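Local structure of Sqt1 (Chaetomium thermophilum, 4ZOY) at residues N5-Y10 against V477-E482; Q23-P28 against F97-G102; N29-G34 against L50-A55; P338-L343 against A391-T396; F381-P386 against Q462-E467. The protein probably acts as a dedicated chaperone in ribosome biogenesis, its WD40 propeller capturing a newly made ribosomal protein while that protein is still being translated. One frame throughout, in Å; residues are numbered along the deposited sequence.

Contact 1. Residues N5-Y10 against V477-E482; sequences NDSIAY and VVLVFE
Ile8 holds CG1 between its backbone N and carbonyl carbon (chi1 62°), which brings that branch across to Val480, whose CG1 stands anti to its own N (chi1 -179°). The two chains cross obliquely, with Ile8 CG1 3.8 Å from Val480 CG1. They meet in the closure of a beta-propeller, often likened to a strip of Velcro: strand 9-11, from the start of the chain, adds an outer antiparallel strand to a blade otherwise built from its end. Ile8 N donates to Val480 O at 2.8 Å, and Val480 N to Ala9 O at 3.0 Å. The methyls of Ile8, CG2 and CD1, meet Glu482 at about a right angle, CG2 beside OE2 and CD1 3.9 Å from OE1, so they line the carboxylate. With Ile8 cut back to an alanine, CG1, CG2 and CD1 would go, which would probably leave a gap beside Val480 and set the Glu482 chain free to turn. Farther along, Tyr10 CB packs 3.6 Å from Leu479 CD2. Phe481 takes the backbone of Asp6 at its ring edge, where CD1 is 3.7 Å from Asp6 C. An Asx turn shapes the approach: Asn5 OD1 accepts from both N and OG of Ser7, while Asp6 OD2 accepts from Lys446 N, just past strand 441-445 of the neighbouring blade. Where direct pairing ends, one water joins the approach loop to strand 478-482, giving a hydrogen bond to Asp6 O and receiving one from Glu482 N, each 2.8 Å long.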
# COMPACT_ATOMS: atom_id res chain seq x y z
N ASN A 5 17.78 -3.33 19.01
CA ASN A 5 17.70 -2.26 18.02
C ASN A 5 18.61 -2.54 16.83
O ASN A 5 19.83 -2.37 16.90
CB ASN A 5 18.04 -0.90 18.65
CG ASN A 5 17.88 0.25 17.67
OD1 ASN A 5 17.41 0.08 16.55
ND2 ASN A 5 18.28 1.45 18.11
N ASP A 6 18.00 -2.98 15.74
CA ASP A 6 18.74 -3.33 14.53
C ASP A 6 18.86 -2.17 13.56
O ASP A 6 19.44 -2.32 12.50
CB ASP A 6 18.05 -4.51 13.83
CG ASP A 6 18.00 -5.74 14.71
OD1 ASP A 6 19.07 -6.16 15.19
OD2 ASP A 6 16.89 -6.28 14.95
N SER A 7 18.31 -1.01 13.91
CA SER A 7 18.34 0.09 12.97
C SER A 7 19.74 0.65 12.75
O SER A 7 20.58 0.61 13.64
CB SER A 7 17.40 1.22 13.42
OG SER A 7 17.87 1.83 14.61
N ILE A 8 19.97 1.18 11.55
CA ILE A 8 21.25 1.81 11.21
C ILE A 8 21.10 3.33 11.13
O ILE A 8 22.08 4.06 11.02
CB ILE A 8 21.82 1.28 9.86
CG1 ILE A 8 20.88 1.61 8.69
CG2 ILE A 8 22.11 -0.21 9.93
CD1 ILE A 8 21.44 1.26 7.32
N ALA A 9 19.85 3.80 11.19
CA ALA A 9 19.55 5.22 11.22
C ALA A 9 18.13 5.40 11.68
O ALA A 9 17.33 4.46 11.68
CB ALA A 9 19.75 5.88 9.85
N TYR A 10 17.80 6.62 12.09
CA TYR A 10 16.47 6.91 12.57
C TYR A 10 16.12 8.36 12.32
O TYR A 10 17.00 9.19 12.08
CB TYR A 10 16.33 6.58 14.06
CG TYR A 10 17.08 7.53 14.96
CD1 TYR A 10 18.44 7.43 15.13
CD2 TYR A 10 16.40 8.53 15.65
CE1 TYR A 10 19.13 8.30 15.97
CE2 TYR A 10 17.08 9.40 16.49
CZ TYR A 10 18.44 9.28 16.64
OH TYR A 10 19.12 10.15 17.47
N VAL A 477 8.36 7.31 15.47
CA VAL A 477 9.73 7.17 14.99
C VAL A 477 9.73 6.54 13.60
O VAL A 477 8.83 5.77 13.25
CB VAL A 477 10.57 6.31 15.96
CG1 VAL A 477 12.06 6.50 15.67
CG2 VAL A 477 10.27 6.68 17.41
N VAL A 478 10.75 6.91 12.84
CA VAL A 478 11.07 6.37 11.52
C VAL A 478 12.41 5.67 11.64
O VAL A 478 13.38 6.27 12.10
CB VAL A 478 11.16 7.49 10.47
CG1 VAL A 478 11.60 6.95 9.11
CG2 VAL A 478 9.81 8.24 10.36
N LEU A 479 12.48 4.39 11.25
CA LEU A 479 13.73 3.63 11.36
C LEU A 479 14.22 3.16 10.00
O LEU A 479 13.44 3.01 9.06
CB LEU A 479 13.56 2.42 12.29
CG LEU A 479 13.23 2.71 13.75
CD1 LEU A 479 13.15 1.44 14.57
CD2 LEU A 479 14.29 3.67 14.33
N VAL A 480 15.53 2.95 9.89
CA VAL A 480 16.15 2.42 8.68
C VAL A 480 16.83 1.11 9.02
O VAL A 480 17.61 1.05 9.97
CB VAL A 480 17.18 3.39 8.08
CG1 VAL A 480 17.77 2.79 6.80
CG2 VAL A 480 16.54 4.74 7.79
N PHE A 481 16.53 0.07 8.25
CA PHE A 481 17.11 -1.25 8.44
C PHE A 481 17.82 -1.70 7.17
O PHE A 481 17.47 -1.25 6.07
CB PHE A 481 16.03 -2.28 8.80
CG PHE A 481 15.30 -2.00 10.09
CD1 PHE A 481 15.95 -2.15 11.31
CD2 PHE A 481 13.96 -1.65 10.09
CE1 PHE A 481 15.27 -1.93 12.50
CE2 PHE A 481 13.28 -1.43 11.28
CZ PHE A 481 13.94 -1.57 12.49
N GLU A 482 18.80 -2.59 7.30
CA GLU A 482 19.45 -3.16 6.12
C GLU A 482 19.43 -4.67 6.15
O GLU A 482 19.48 -5.28 7.21
CB GLU A 482 20.88 -2.65 5.98
CG GLU A 482 21.80 -3.07 7.11
CD GLU A 482 23.21 -2.52 6.94
OE1 GLU A 482 23.45 -1.76 5.97
OE2 GLU A 482 24.07 -2.85 7.78
O HOH W 1 19.43 -3.40 9.94

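Contact 2. Residues Q23-P28 against F97-G102; sequences QHPLYP and FTLPRG
His24 ND1 is gripped by two backbone groups: Leu26 N at 3.1 Å, lying near the ring plane, and Tyr27 N at 3.3 Å, well out of it. With its rotation fixed in this way, the imidazole illustrates how a loop of one propeller blade can present a rigid surface to the equivalent loop of the next. CB lies squarely over the face of Phe97, 4.2 Å from the ring centroid, and CG, anti to the backbone N (chi1 -166°), swings the imidazole so that CD2 comes beside Phe97 CD1. The two rings themselves meet obliquely, their planes 52° apart. On the other loop, Gly102 lays CA over a face of the His24 ring; a side chain at that position would run into NE2, so the close approach depends on glycine. Pro25 points into the curl of 97-102, with CG 3.5 Å from Gly102 N and CD against Phe97 CB. Beside it, Leu26 sets CD1 over the centre of the flat Arg101 guanidinium, 3.5 Å from CZ. Phe97 also reaches Ile30 and Ala32 of the neighbouring blade. Polar traffic passes through water: one molecule lies 2.8 Å from His24 NE2 and donates to Gly102 O. Since no direct hydrogen bond crosses between the two loops, the joint rests on CH-pi contact, apolar fit and bridging solvent, a chemistry that depends more on shape than on charge.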
# COMPACT_ATOMS: atom_id res chain seq x y z
N GLN A 23 8.19 6.40 -1.30
CA GLN A 23 9.56 6.28 -1.76
C GLN A 23 9.62 6.71 -3.21
O GLN A 23 8.73 6.39 -4.00
CB GLN A 23 10.04 4.84 -1.60
CG GLN A 23 11.49 4.61 -1.95
CD GLN A 23 11.94 3.24 -1.50
OE1 GLN A 23 11.20 2.27 -1.62
NE2 GLN A 23 13.13 3.16 -0.92
N HIS A 24 10.65 7.46 -3.57
CA HIS A 24 10.82 7.90 -4.95
C HIS A 24 11.08 6.68 -5.85
O HIS A 24 11.87 5.81 -5.50
CB HIS A 24 11.97 8.90 -5.03
CG HIS A 24 12.02 9.67 -6.32
ND1 HIS A 24 12.40 9.09 -7.51
CD2 HIS A 24 11.77 10.97 -6.59
CE1 HIS A 24 12.36 10.00 -8.47
NE2 HIS A 24 11.99 11.15 -7.94
N PRO A 25 10.39 6.61 -7.01
CA PRO A 25 10.51 5.38 -7.81
C PRO A 25 11.86 5.20 -8.50
O PRO A 25 12.19 4.07 -8.87
CB PRO A 25 9.40 5.54 -8.86
CG PRO A 25 9.17 7.00 -8.95
CD PRO A 25 9.37 7.52 -7.54
N LEU A 26 12.62 6.27 -8.66
CA LEU A 26 13.94 6.19 -9.29
C LEU A 26 15.08 6.23 -8.27
O LEU A 26 16.14 5.66 -8.49
CB LEU A 26 14.13 7.32 -10.29
CG LEU A 26 13.09 7.45 -11.40
CD1 LEU A 26 13.48 8.59 -12.33
CD2 LEU A 26 12.93 6.15 -12.16
N TYR A 27 14.84 6.92 -7.16
CA TYR A 27 15.89 7.17 -6.17
C TYR A 27 15.42 6.69 -4.80
O TYR A 27 14.77 7.43 -4.06
CB TYR A 27 16.24 8.66 -6.14
CG TYR A 27 16.47 9.22 -7.53
CD1 TYR A 27 17.53 8.78 -8.30
CD2 TYR A 27 15.62 10.18 -8.06
CE1 TYR A 27 17.75 9.27 -9.58
CE2 TYR A 27 15.83 10.69 -9.33
CZ TYR A 27 16.89 10.23 -10.08
OH TYR A 27 17.11 10.73 -11.35
N PRO A 28 15.75 5.44 -4.46
CA PRO A 28 15.21 4.79 -3.25
C PRO A 28 15.64 5.50 -1.97
O PRO A 28 15.01 5.32 -0.92
CB PRO A 28 15.79 3.37 -3.31
CG PRO A 28 16.32 3.20 -4.70
CD PRO A 28 16.66 4.55 -5.20
N PHE A 97 4.87 9.42 -4.23
CA PHE A 97 5.58 9.98 -5.37
C PHE A 97 4.88 9.45 -6.60
O PHE A 97 4.49 8.28 -6.64
CB PHE A 97 7.05 9.57 -5.39
CG PHE A 97 7.89 10.27 -4.35
CD1 PHE A 97 8.44 11.52 -4.61
CD2 PHE A 97 8.15 9.67 -3.13
CE1 PHE A 97 9.23 12.16 -3.66
CE2 PHE A 97 8.93 10.32 -2.17
CZ PHE A 97 9.47 11.56 -2.44
N THR A 98 4.71 10.27 -7.63
CA THR A 98 4.04 9.78 -8.82
C THR A 98 4.92 8.87 -9.66
O THR A 98 6.14 8.90 -9.59
CB THR A 98 3.53 10.94 -9.70
OG1 THR A 98 4.60 11.86 -9.96
CG2 THR A 98 2.39 11.67 -8.99
N LEU A 99 4.25 8.02 -10.45
CA LEU A 99 4.90 7.20 -11.47
C LEU A 99 4.83 7.95 -12.79
O LEU A 99 3.90 8.73 -13.00
CB LEU A 99 4.21 5.84 -11.57
CG LEU A 99 4.34 4.94 -10.33
CD1 LEU A 99 3.44 3.73 -10.47
CD2 LEU A 99 5.80 4.51 -10.12
N PRO A 100 5.80 7.73 -13.69
CA PRO A 100 6.90 6.77 -13.58
C PRO A 100 8.18 7.26 -12.91
O PRO A 100 9.02 6.42 -12.58
CB PRO A 100 7.20 6.45 -15.05
CG PRO A 100 6.91 7.73 -15.75
CD PRO A 100 5.69 8.28 -15.05
N ARG A 101 8.34 8.57 -12.73
CA ARG A 101 9.66 9.11 -12.39
C ARG A 101 9.65 10.06 -11.20
O ARG A 101 10.63 10.76 -10.96
CB ARG A 101 10.27 9.82 -13.62
CG ARG A 101 10.51 8.89 -14.82
CD ARG A 101 11.27 9.60 -15.95
NE ARG A 101 12.71 9.38 -15.89
CZ ARG A 101 13.58 10.26 -15.41
NH1 ARG A 101 13.16 11.43 -14.95
NH2 ARG A 101 14.88 9.97 -15.40
N GLY A 102 8.56 10.09 -10.45
CA GLY A 102 8.51 10.89 -9.23
C GLY A 102 8.51 12.38 -9.47
O GLY A 102 9.11 13.14 -8.71
O HOH W 2 5.28 6.55 -3.96
O HOH W 3 11.90 13.64 -9.27

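Contact 3. Residues N29-G34 against L50-A55; sequences NIVATG and LDISAA
Asn29 and Asp51 lie side by side and point the same way, with the amide and carboxylate planes turned 53° apart. Asn29 ND2 sends an almost straight N-H, in its own amide plane, to Asp51 OD1 at 2.9 Å, but meets that oxygen from above the carboxylate plane. The same OD1 takes Ser53 N on its anti side and, across the plane from ND2, the Ser53 hydroxyl at 2.7 Å. Asp51 thus forms an Asx turn just as strand 45-51 gives way to a short 3-10 segment. Asn29 reaches over because its CG sits between the backbone N and carbonyl carbon (chi1 59°). Behind this pair, the hairpin of strands 30-36 and 45-51 is joined by Val31 N to Leu50 O, Leu50 N to Val31 O (2.7 Å) and Ile52 N to Asn29 O. Val31 and Leu50 share the sheet face that also receives Ile52 CD1, 4.2 Å from Val31 CB; Val478 and Val480 of the closing blade touch Leu50 and Ile52 in turn. Ile30 projects to the other face, toward Phe97. With three donors on one carboxylate oxygen, Asp51 is likely to be stabilised as the anion and held in place, fixing the end of the hairpin.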
# COMPACT_ATOMS: atom_id res chain seq x y z
N ASN A 29 16.69 6.31 -2.05
CA ASN A 29 17.15 7.05 -0.88
C ASN A 29 16.23 8.22 -0.51
O ASN A 29 16.32 8.77 0.58
CB ASN A 29 18.57 7.57 -1.11
CG ASN A 29 18.67 8.47 -2.32
OD1 ASN A 29 18.35 8.05 -3.44
ND2 ASN A 29 19.08 9.71 -2.11
N ILE A 30 15.36 8.62 -1.44
CA ILE A 30 14.46 9.73 -1.18
C ILE A 30 13.13 9.18 -0.70
O ILE A 30 12.41 8.52 -1.44
CB ILE A 30 14.27 10.59 -2.44
CG1 ILE A 30 15.62 11.14 -2.90
CG2 ILE A 30 13.28 11.72 -2.16
CD1 ILE A 30 15.53 12.05 -4.10
N VAL A 31 12.82 9.46 0.56
CA VAL A 31 11.65 8.92 1.23
C VAL A 31 10.90 10.03 1.95
O VAL A 31 11.51 10.86 2.62
CB VAL A 31 12.05 7.81 2.22
CG1 VAL A 31 10.86 7.34 3.01
CG2 VAL A 31 12.71 6.65 1.50
N ALA A 32 9.57 10.04 1.81
CA ALA A 32 8.71 10.98 2.52
C ALA A 32 7.92 10.26 3.60
O ALA A 32 7.44 9.15 3.40
CB ALA A 32 7.77 11.67 1.55
N THR A 33 7.78 10.91 4.76
CA THR A 33 7.03 10.34 5.87
C THR A 33 6.01 11.35 6.36
O THR A 33 6.22 12.54 6.25
CB THR A 33 7.97 9.89 7.03
OG1 THR A 33 8.73 11.02 7.49
CG2 THR A 33 8.93 8.82 6.54
N GLY A 34 4.90 10.87 6.90
CA GLY A 34 3.82 11.77 7.24
C GLY A 34 2.95 11.23 8.36
O GLY A 34 2.70 10.03 8.46
N LEU A 50 13.13 12.75 3.56
CA LEU A 50 14.42 12.33 4.08
C LEU A 50 15.31 11.83 2.96
O LEU A 50 14.81 11.36 1.93
CB LEU A 50 14.25 11.22 5.12
CG LEU A 50 13.24 11.47 6.23
CD1 LEU A 50 12.99 10.22 7.03
CD2 LEU A 50 13.72 12.59 7.14
N ASP A 51 16.62 11.94 3.16
CA ASP A 51 17.62 11.34 2.29
C ASP A 51 18.37 10.27 3.07
O ASP A 51 19.24 10.58 3.89
CB ASP A 51 18.59 12.40 1.75
CG ASP A 51 19.53 11.86 0.69
OD1 ASP A 51 19.69 10.63 0.60
OD2 ASP A 51 20.11 12.68 -0.05
N ILE A 52 18.02 9.02 2.81
CA ILE A 52 18.48 7.88 3.60
C ILE A 52 19.93 7.49 3.24
O ILE A 52 20.58 6.73 3.95
CB ILE A 52 17.47 6.69 3.43
CG1 ILE A 52 16.37 6.75 4.49
CG2 ILE A 52 18.13 5.32 3.51
CD1 ILE A 52 15.54 7.99 4.47
N SER A 53 20.46 8.07 2.17
CA SER A 53 21.84 7.78 1.78
C SER A 53 22.83 8.27 2.84
O SER A 53 23.98 7.85 2.87
CB SER A 53 22.17 8.41 0.43
OG SER A 53 22.25 9.82 0.53
N ALA A 54 22.36 9.14 3.73
CA ALA A 54 23.18 9.64 4.83
C ALA A 54 23.37 8.59 5.92
O ALA A 54 24.17 8.78 6.84
CB ALA A 54 22.56 10.90 5.43
N ALA A 55 22.64 7.48 5.82
CA ALA A 55 22.74 6.41 6.80
C ALA A 55 24.02 5.61 6.62
O ALA A 55 24.16 4.84 5.67
CB ALA A 55 21.53 5.48 6.71

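Contact 4. Residues P338-L343 against A391-T396; sequences PSAPIL and AGWLLT
Ala340 fits its methyl over the face of the Trp393 indole, a small bump against a flat surface where two propeller blades join. CB lies 3.6 Å from the centroid of the six-membered ring and 16° off its normal, with CE2 the nearest ring atom at 3.5 Å. Ile342 comes in obliquely with CD1, 3.9 Å from Trp393 CE3, and its CG2 reaches CZ3, so both pack on one side of the benzene half. Were Trp393 an alanine, the flat lid would be gone and a gap would probably open over Ala340 and Ile342. The hollow on the other side of the joint is made by Gly392: Ser339 OG comes within 3.4 Å of its CA, and any side chain there would collide with that hydroxyl and with Ala340 N. Between the loops, a water lies 2.8 Å from Ser339 OG and 2.6 Å from Ala391 O. Ser337 OG, just upstream, ties the two loops together through Gly392 O and Ala340 N. Within the fold, Ile342 begins strand 342-347 and packs on Phe381 of strand 376-381, while Trp393, just ahead of strand 394-399, reaches across to Arg364 of strand 362-367, the outer strand of the preceding blade.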
# COMPACT_ATOMS: atom_id res chain seq x y z
N PRO A 338 4.88 -11.02 -7.60
CA PRO A 338 5.06 -10.55 -8.97
C PRO A 338 5.46 -11.66 -9.93
O PRO A 338 5.25 -11.49 -11.13
CB PRO A 338 6.18 -9.50 -8.84
CG PRO A 338 6.94 -9.92 -7.63
CD PRO A 338 5.90 -10.48 -6.69
N SER A 339 6.02 -12.77 -9.44
CA SER A 339 6.48 -13.81 -10.36
C SER A 339 6.33 -15.26 -9.88
O SER A 339 6.66 -16.18 -10.62
CB SER A 339 7.94 -13.56 -10.72
OG SER A 339 8.75 -13.61 -9.57
N ALA A 340 5.85 -15.47 -8.66
CA ALA A 340 5.53 -16.82 -8.21
C ALA A 340 4.01 -16.91 -8.11
O ALA A 340 3.35 -15.89 -7.91
CB ALA A 340 6.19 -17.12 -6.87
N PRO A 341 3.45 -18.12 -8.27
CA PRO A 341 1.99 -18.24 -8.30
C PRO A 341 1.41 -18.32 -6.90
O PRO A 341 0.83 -19.33 -6.50
CB PRO A 341 1.78 -19.54 -9.07
CG PRO A 341 2.97 -20.36 -8.73
CD PRO A 341 4.12 -19.38 -8.63
N ILE A 342 1.60 -17.25 -6.14
CA ILE A 342 1.11 -17.22 -4.77
C ILE A 342 0.50 -15.88 -4.40
O ILE A 342 0.84 -14.83 -4.97
CB ILE A 342 2.22 -17.56 -3.73
CG1 ILE A 342 3.39 -16.57 -3.83
CG2 ILE A 342 2.71 -19.02 -3.89
CD1 ILE A 342 4.49 -16.82 -2.80
N LEU A 343 -0.41 -15.93 -3.42
CA LEU A 343 -1.05 -14.77 -2.83
C LEU A 343 -0.81 -14.82 -1.33
O LEU A 343 -1.04 -15.87 -0.72
CB LEU A 343 -2.55 -14.77 -3.13
CG LEU A 343 -3.42 -13.77 -2.37
CD1 LEU A 343 -3.18 -12.33 -2.85
CD2 LEU A 343 -4.91 -14.15 -2.47
N ALA A 391 13.40 -14.68 -6.66
CA ALA A 391 12.40 -13.78 -7.22
C ALA A 391 10.99 -14.32 -7.01
O ALA A 391 10.69 -15.47 -7.35
CB ALA A 391 12.66 -13.56 -8.70
N GLY A 392 10.15 -13.49 -6.43
CA GLY A 392 8.75 -13.83 -6.19
C GLY A 392 8.47 -14.57 -4.90
O GLY A 392 7.32 -14.75 -4.54
N TRP A 393 9.51 -14.99 -4.18
CA TRP A 393 9.31 -15.87 -3.02
C TRP A 393 9.60 -15.21 -1.67
O TRP A 393 9.39 -15.82 -0.63
CB TRP A 393 10.19 -17.13 -3.16
CG TRP A 393 9.77 -17.96 -4.30
CD1 TRP A 393 10.40 -18.07 -5.50
CD2 TRP A 393 8.61 -18.80 -4.37
NE1 TRP A 393 9.71 -18.94 -6.32
CE2 TRP A 393 8.61 -19.40 -5.65
CE3 TRP A 393 7.58 -19.12 -3.48
CZ2 TRP A 393 7.61 -20.29 -6.06
CZ3 TRP A 393 6.60 -20.00 -3.88
CH2 TRP A 393 6.62 -20.57 -5.17
N LEU A 394 10.08 -13.97 -1.71
CA LEU A 394 10.47 -13.27 -0.50
C LEU A 394 9.45 -12.19 -0.14
O LEU A 394 9.17 -11.29 -0.94
CB LEU A 394 11.86 -12.66 -0.67
CG LEU A 394 13.02 -13.67 -0.59
CD1 LEU A 394 14.32 -13.02 -1.04
CD2 LEU A 394 13.15 -14.24 0.82
N LEU A 395 8.92 -12.29 1.07
CA LEU A 395 7.84 -11.42 1.54
C LEU A 395 8.30 -10.67 2.78
O LEU A 395 8.78 -11.28 3.74
CB LEU A 395 6.60 -12.25 1.87
CG LEU A 395 5.36 -11.43 2.27
CD1 LEU A 395 4.64 -10.96 1.03
CD2 LEU A 395 4.43 -12.25 3.16
N THR A 396 8.13 -9.36 2.75
CA THR A 396 8.39 -8.53 3.94
C THR A 396 7.08 -8.18 4.61
O THR A 396 6.10 -7.85 3.94
CB THR A 396 9.13 -7.26 3.56
OG1 THR A 396 10.29 -7.62 2.82
CG2 THR A 396 9.57 -6.48 4.81
O HOH W 4 9.31 -16.31 -9.36

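Contact 5. Residues F381-P386 against Q462-E467; sequences FVKSPP and QGETGE
Two loops of neighbouring propeller blades, each linking the innermost strand to the second, meet where Lys383 and Ser384 face Glu464. Lys383 bends at its third torsion (chi3 -92°) and Glu464 at its second, and the two chains cross with NZ 2.9 Å from Glu464 OE2. This salt bridge is made from above the carboxylate plane, while Lys383 CE rests 3.4 Å from Glu464 OE1, so the carboxylate lies along the aliphatic arm as well as at the ammonium. The backbone adds a second tie: Ser384 N donates to Glu464 O at 2.8 Å, arriving nearly in line with the carbonyl bond. In return, Thr465 CA makes a CA-H...O contact to Ser384 O at 3.3 Å. A water accepts from Lys383 N and lies 2.7 Å from Gly463 O, filling in between the loops. Val382 works in the more buried part, where CG1 presses on Thr465 O at 3.3 Å and CG2 meets Gln462 OE1; a side chain on Gly466 would strike that CG1. At the far end, Pro386 CG lies 3.3 Å from Glu467 OE2, an oxygen hydrogen-bonded to Ser485. Gln462, just past strand 457-461, turns its amide toward the preceding blade, OE1 bonded to Thr396 of strand 394-399 and NE2 to Glu380 of strand 376-381.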
# COMPACT_ATOMS: atom_id res chain seq x y z
N PHE A 381 5.88 -8.14 -1.34
CA PHE A 381 6.96 -8.93 -1.92
C PHE A 381 8.12 -8.07 -2.34
O PHE A 381 7.94 -6.95 -2.84
CB PHE A 381 6.46 -9.73 -3.13
CG PHE A 381 5.62 -10.91 -2.77
CD1 PHE A 381 6.21 -12.14 -2.54
CD2 PHE A 381 4.25 -10.79 -2.64
CE1 PHE A 381 5.44 -13.25 -2.19
CE2 PHE A 381 3.47 -11.89 -2.29
CZ PHE A 381 4.06 -13.12 -2.07
N VAL A 382 9.32 -8.59 -2.13
CA VAL A 382 10.53 -7.98 -2.67
C VAL A 382 10.53 -8.15 -4.19
O VAL A 382 10.42 -9.27 -4.69
CB VAL A 382 11.80 -8.61 -2.07
CG1 VAL A 382 13.05 -7.94 -2.66
CG2 VAL A 382 11.79 -8.49 -0.55
N LYS A 383 10.66 -7.04 -4.90
CA LYS A 383 10.54 -7.07 -6.36
C LYS A 383 11.73 -7.71 -7.05
O LYS A 383 11.58 -8.52 -7.97
CB LYS A 383 10.33 -5.65 -6.89
CG LYS A 383 8.99 -5.06 -6.44
CD LYS A 383 8.53 -3.91 -7.32
CE LYS A 383 9.01 -2.57 -6.79
NZ LYS A 383 8.42 -1.44 -7.58
N SER A 384 12.93 -7.36 -6.59
CA SER A 384 14.15 -7.84 -7.23
C SER A 384 15.18 -8.22 -6.19
O SER A 384 16.14 -7.49 -5.99
CB SER A 384 14.72 -6.78 -8.16
OG SER A 384 13.78 -6.40 -9.15
N PRO A 385 14.98 -9.36 -5.52
CA PRO A 385 15.93 -9.73 -4.47
C PRO A 385 17.34 -9.94 -5.03
O PRO A 385 17.48 -10.33 -6.20
CB PRO A 385 15.37 -11.05 -3.92
CG PRO A 385 14.44 -11.54 -4.95
CD PRO A 385 13.92 -10.37 -5.70
N PRO A 386 18.36 -9.64 -4.22
CA PRO A 386 19.75 -9.82 -4.64
C PRO A 386 20.01 -11.23 -5.16
O PRO A 386 20.72 -11.38 -6.15
CB PRO A 386 20.54 -9.55 -3.37
CG PRO A 386 19.69 -8.52 -2.65
CD PRO A 386 18.26 -8.94 -2.93
N GLN A 462 10.71 -0.52 0.88
CA GLN A 462 11.90 -1.36 0.83
C GLN A 462 12.60 -1.30 -0.52
O GLN A 462 13.46 -2.14 -0.81
CB GLN A 462 11.55 -2.81 1.16
CG GLN A 462 10.54 -3.46 0.19
CD GLN A 462 10.19 -4.88 0.58
OE1 GLN A 462 10.96 -5.57 1.26
NE2 GLN A 462 9.02 -5.33 0.15
N GLY A 463 12.26 -0.32 -1.34
CA GLY A 463 12.93 -0.14 -2.63
C GLY A 463 12.70 -1.31 -3.56
O GLY A 463 11.81 -2.11 -3.35
N GLU A 464 13.51 -1.40 -4.61
CA GLU A 464 13.38 -2.49 -5.56
C GLU A 464 13.97 -3.80 -5.05
O GLU A 464 13.45 -4.88 -5.32
CB GLU A 464 14.04 -2.12 -6.89
CG GLU A 464 13.28 -1.07 -7.68
CD GLU A 464 12.01 -1.61 -8.29
OE1 GLU A 464 11.95 -2.83 -8.55
OE2 GLU A 464 11.07 -0.82 -8.50
N THR A 465 15.06 -3.71 -4.29
CA THR A 465 15.81 -4.90 -3.92
C THR A 465 15.54 -5.41 -2.52
O THR A 465 15.99 -6.49 -2.16
CB THR A 465 17.32 -4.66 -4.00
OG1 THR A 465 17.69 -3.66 -3.05
CG2 THR A 465 17.73 -4.22 -5.41
N GLY A 466 14.82 -4.63 -1.71
CA GLY A 466 14.57 -5.03 -0.34
C GLY A 466 15.74 -4.86 0.62
O GLY A 466 15.66 -5.25 1.78
N GLU A 467 16.84 -4.29 0.14
CA GLU A 467 18.06 -4.24 0.94
C GLU A 467 18.05 -3.14 1.99
O GLU A 467 18.73 -3.26 3.01
CB GLU A 467 19.28 -4.07 0.03
CG GLU A 467 19.69 -5.37 -0.67
CD GLU A 467 20.16 -6.43 0.32
OE1 GLU A 467 21.17 -6.19 1.02
OE2 GLU A 467 19.51 -7.49 0.43
O HOH W 5 10.75 -4.62 -3.34

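In the fold
Contacts 2, 4 and 5 join equivalent loops of adjacent blades, yet differ in chemistry: contact 2 relies on rings and water, contact 4 on a methyl against an indole, contact 5 on a salt bridge at an exposed edge. Contacts 1 and 3 are instead strand pairings within blades, and contact 3 is the most buried of the five. Contact 1 packs on contact 3, so the closing blade leans on the first one. Contacts 2 and 3 share the first blade through His24 N and Ile30 O. Contacts 4 and 5 meet through Thr396 and Gln462, while Gln23 to Gly463 ties contact 2 to contact 5 across the closure.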